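Diol-dehydratase (Roseburia inulinivorans, PDB 5I2A) probably works as a B12-independent glycyl radical lyase that dehydrates diols such as 1,2-propanediol. Local coordinates at residues E35-S40 against A54-H59. Sequence-based numbering, arbitrary orientation.
Sequences ELITES and ARAFEH
His59 reaches from segment 54-59 of helix 49-63 to the backbone and side chains of 35-40. Its CB packs on Ser40 CB at 3.8 Å, and its CG lies near the same atom. With CG anti to the backbone N (chi1 -167°), the ring is carried across to the other helix. Leu36 O lies 3.3 Å from His59 CD2, at the ring edge and near its plane; it accepts the helical bond from Ser40 N. Leu36 CD2 lies 3.9 Å from both CD2 and NE2 of His59. At the tip, His59 NE2 donates to Glu39 OE1 over 2.9 Å, nearly straight at 174°. CE1 is farther from that oxygen. The acceptor lies in the ring plane and uses its anti lone pair, while the carboxylate is turned well out of that plane. The bond, with Leu36 CD2 against the ring, probably helps hold its rotation, and the carboxylate would probably favour a protonated imidazole. A leucine here would probably leave Glu39 OE1 without its donor and the carboxylate freer to turn.

Beside the ring the helices come close. Ser40 OG sits 3.2 Å from Ala56 CA, and Ala56 CB also meets Ile37 CG1 at 4.0 Å. Arg55 turns away to a salt bridge with Glu58. Thr38 OG1 hydrogen-bonds Trp128 NE1 in a loop.

The segments belong to consecutive helices, 32-43 and 49-63, in the pyruvate formate lyase-like region; the segment axes are 135° apart. Helix 200-233 packs on Ala54, Arg55 and Phe57, and helix 262-279 on Phe57.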
loop_
_atom_site.group_PDB
_atom_site.type_symbol
_atom_site.label_atom_id
_atom_site.label_comp_id
_atom_site.label_asym_id
_atom_site.label_seq_id
_atom_site.Cartn_x
_atom_site.Cartn_y
_atom_site.Cartn_z
ATOM N N GLU A 35 -0.677 -20.427 15.474
ATOM C CA GLU A 35 0.715 -20.500 15.905
ATOM C C GLU A 35 1.675 -20.399 14.721
ATOM O O GLU A 35 2.681 -19.703 14.787
ATOM C CB GLU A 35 0.975 -21.797 16.677
ATOM C CG GLU A 35 0.306 -21.794 18.037
ATOM C CD GLU A 35 0.605 -23.036 18.854
ATOM O OE1 GLU A 35 0.896 -24.090 18.268
ATOM O OE2 GLU A 35 0.555 -22.940 20.092
ATOM N N LEU A 36 1.362 -21.092 13.637
ATOM C CA LEU A 36 2.264 -21.122 12.503
ATOM C C LEU A 36 2.294 -19.803 11.716
ATOM O O LEU A 36 3.354 -19.393 11.253
ATOM C CB LEU A 36 1.911 -22.285 11.577
ATOM C CG LEU A 36 2.181 -23.672 12.186
ATOM C CD1 LEU A 36 1.533 -24.764 11.345
ATOM C CD2 LEU A 36 3.683 -23.924 12.349
ATOM N N ILE A 37 1.155 -19.134 11.574
ATOM C CA ILE A 37 1.154 -17.861 10.851
ATOM C C ILE A 37 1.907 -16.810 11.676
ATOM O O ILE A 37 2.668 -16.014 11.127
ATOM C CB ILE A 37 -0.278 -17.392 10.496
ATOM C CG1 ILE A 37 -0.220 -16.244 9.486
ATOM C CG2 ILE A 37 -1.098 -17.034 11.742
ATOM C CD1 ILE A 37 -1.578 -15.822 8.965
ATOM N N THR A 38 1.736 -16.851 12.993
ATOM C CA THR A 38 2.448 -15.962 13.901
ATOM C C THR A 38 3.954 -16.198 13.863
ATOM O O THR A 38 4.737 -15.271 13.778
ATOM C CB THR A 38 1.940 -16.135 15.327
ATOM O OG1 THR A 38 0.582 -15.700 15.382
ATOM C CG2 THR A 38 2.756 -15.310 16.307
ATOM N N GLU A 39 4.344 -17.459 13.905
ATOM C CA GLU A 39 5.738 -17.852 13.791
ATOM C C GLU A 39 6.382 -17.321 12.511
ATOM O O GLU A 39 7.488 -16.787 12.530
ATOM C CB GLU A 39 5.826 -19.369 13.821
ATOM C CG GLU A 39 7.137 -19.940 14.226
ATOM C CD GLU A 39 6.958 -21.357 14.733
ATOM O OE1 GLU A 39 6.833 -22.280 13.905
ATOM O OE2 GLU A 39 6.902 -21.534 15.966
ATOM N N SER A 40 5.689 -17.484 11.394
ATOM C CA SER A 40 6.222 -17.025 10.120
ATOM C C SER A 40 6.320 -15.497 10.048
ATOM O O SER A 40 7.349 -14.957 9.657
ATOM C CB SER A 40 5.371 -17.540 8.967
ATOM O OG SER A 40 5.927 -17.157 7.724
ATOM N N ALA A 54 2.987 -15.288 1.414
ATOM C CA ALA A 54 3.477 -16.483 0.729
ATOM C C ALA A 54 4.292 -17.339 1.680
ATOM O O ALA A 54 4.092 -18.552 1.753
ATOM C CB ALA A 54 4.307 -16.114 -0.489
ATOM N N ARG A 55 5.190 -16.694 2.423
ATOM C CA ARG A 55 6.029 -17.388 3.386
ATOM C C ARG A 55 5.195 -17.983 4.521
ATOM O O ARG A 55 5.497 -19.056 5.001
ATOM C CB ARG A 55 7.102 -16.451 3.957
ATOM C CG ARG A 55 8.183 -16.064 2.946
ATOM C CD ARG A 55 9.063 -17.243 2.585
ATOM N NE ARG A 55 10.165 -16.849 1.708
ATOM C CZ ARG A 55 10.842 -17.695 0.941
ATOM N NH1 ARG A 55 10.525 -18.986 0.942
ATOM N NH2 ARG A 55 11.831 -17.255 0.170
ATOM N N ALA A 56 4.153 -17.284 4.950
ATOM C CA ALA A 56 3.312 -17.822 6.007
ATOM C C ALA A 56 2.513 -19.038 5.487
ATOM O O ALA A 56 2.410 -20.043 6.166
ATOM C CB ALA A 56 2.394 -16.749 6.558
ATOM N N PHE A 57 1.988 -18.941 4.268
ATOM C CA PHE A 57 1.264 -20.046 3.633
ATOM C C PHE A 57 2.213 -21.235 3.519
ATOM O O PHE A 57 1.859 -22.358 3.844
ATOM C CB PHE A 57 0.736 -19.614 2.262
ATOM C CG PHE A 57 -0.160 -20.621 1.564
ATOM C CD1 PHE A 57 -1.282 -21.145 2.185
ATOM C CD2 PHE A 57 0.089 -20.976 0.240
ATOM C CE1 PHE A 57 -2.122 -22.029 1.514
ATOM C CE2 PHE A 57 -0.750 -21.847 -0.441
ATOM C CZ PHE A 57 -1.859 -22.371 0.198
ATOM N N GLU A 58 3.438 -20.964 3.088
ATOM C CA GLU A 58 4.457 -21.998 3.023
ATOM C C GLU A 58 4.710 -22.630 4.397
ATOM O O GLU A 58 4.736 -23.848 4.523
ATOM C CB GLU A 58 5.746 -21.425 2.452
ATOM C CG GLU A 58 6.978 -22.318 2.580
ATOM C CD GLU A 58 8.227 -21.591 2.098
ATOM O OE1 GLU A 58 8.634 -20.630 2.764
ATOM O OE2 GLU A 58 8.773 -21.949 1.044
ATOM N N HIS A 59 4.865 -21.800 5.421
ATOM C CA HIS A 59 5.181 -22.299 6.749
ATOM C C HIS A 59 4.017 -23.097 7.329
ATOM O O HIS A 59 4.226 -24.096 8.010
ATOM C CB HIS A 59 5.537 -21.154 7.683
ATOM C CG HIS A 59 6.175 -21.593 8.963
ATOM N ND1 HIS A 59 7.380 -22.258 9.002
ATOM C CD2 HIS A 59 5.792 -21.430 10.250
ATOM C CE1 HIS A 59 7.704 -22.501 10.259
ATOM N NE2 HIS A 59 6.759 -22.003 11.034
#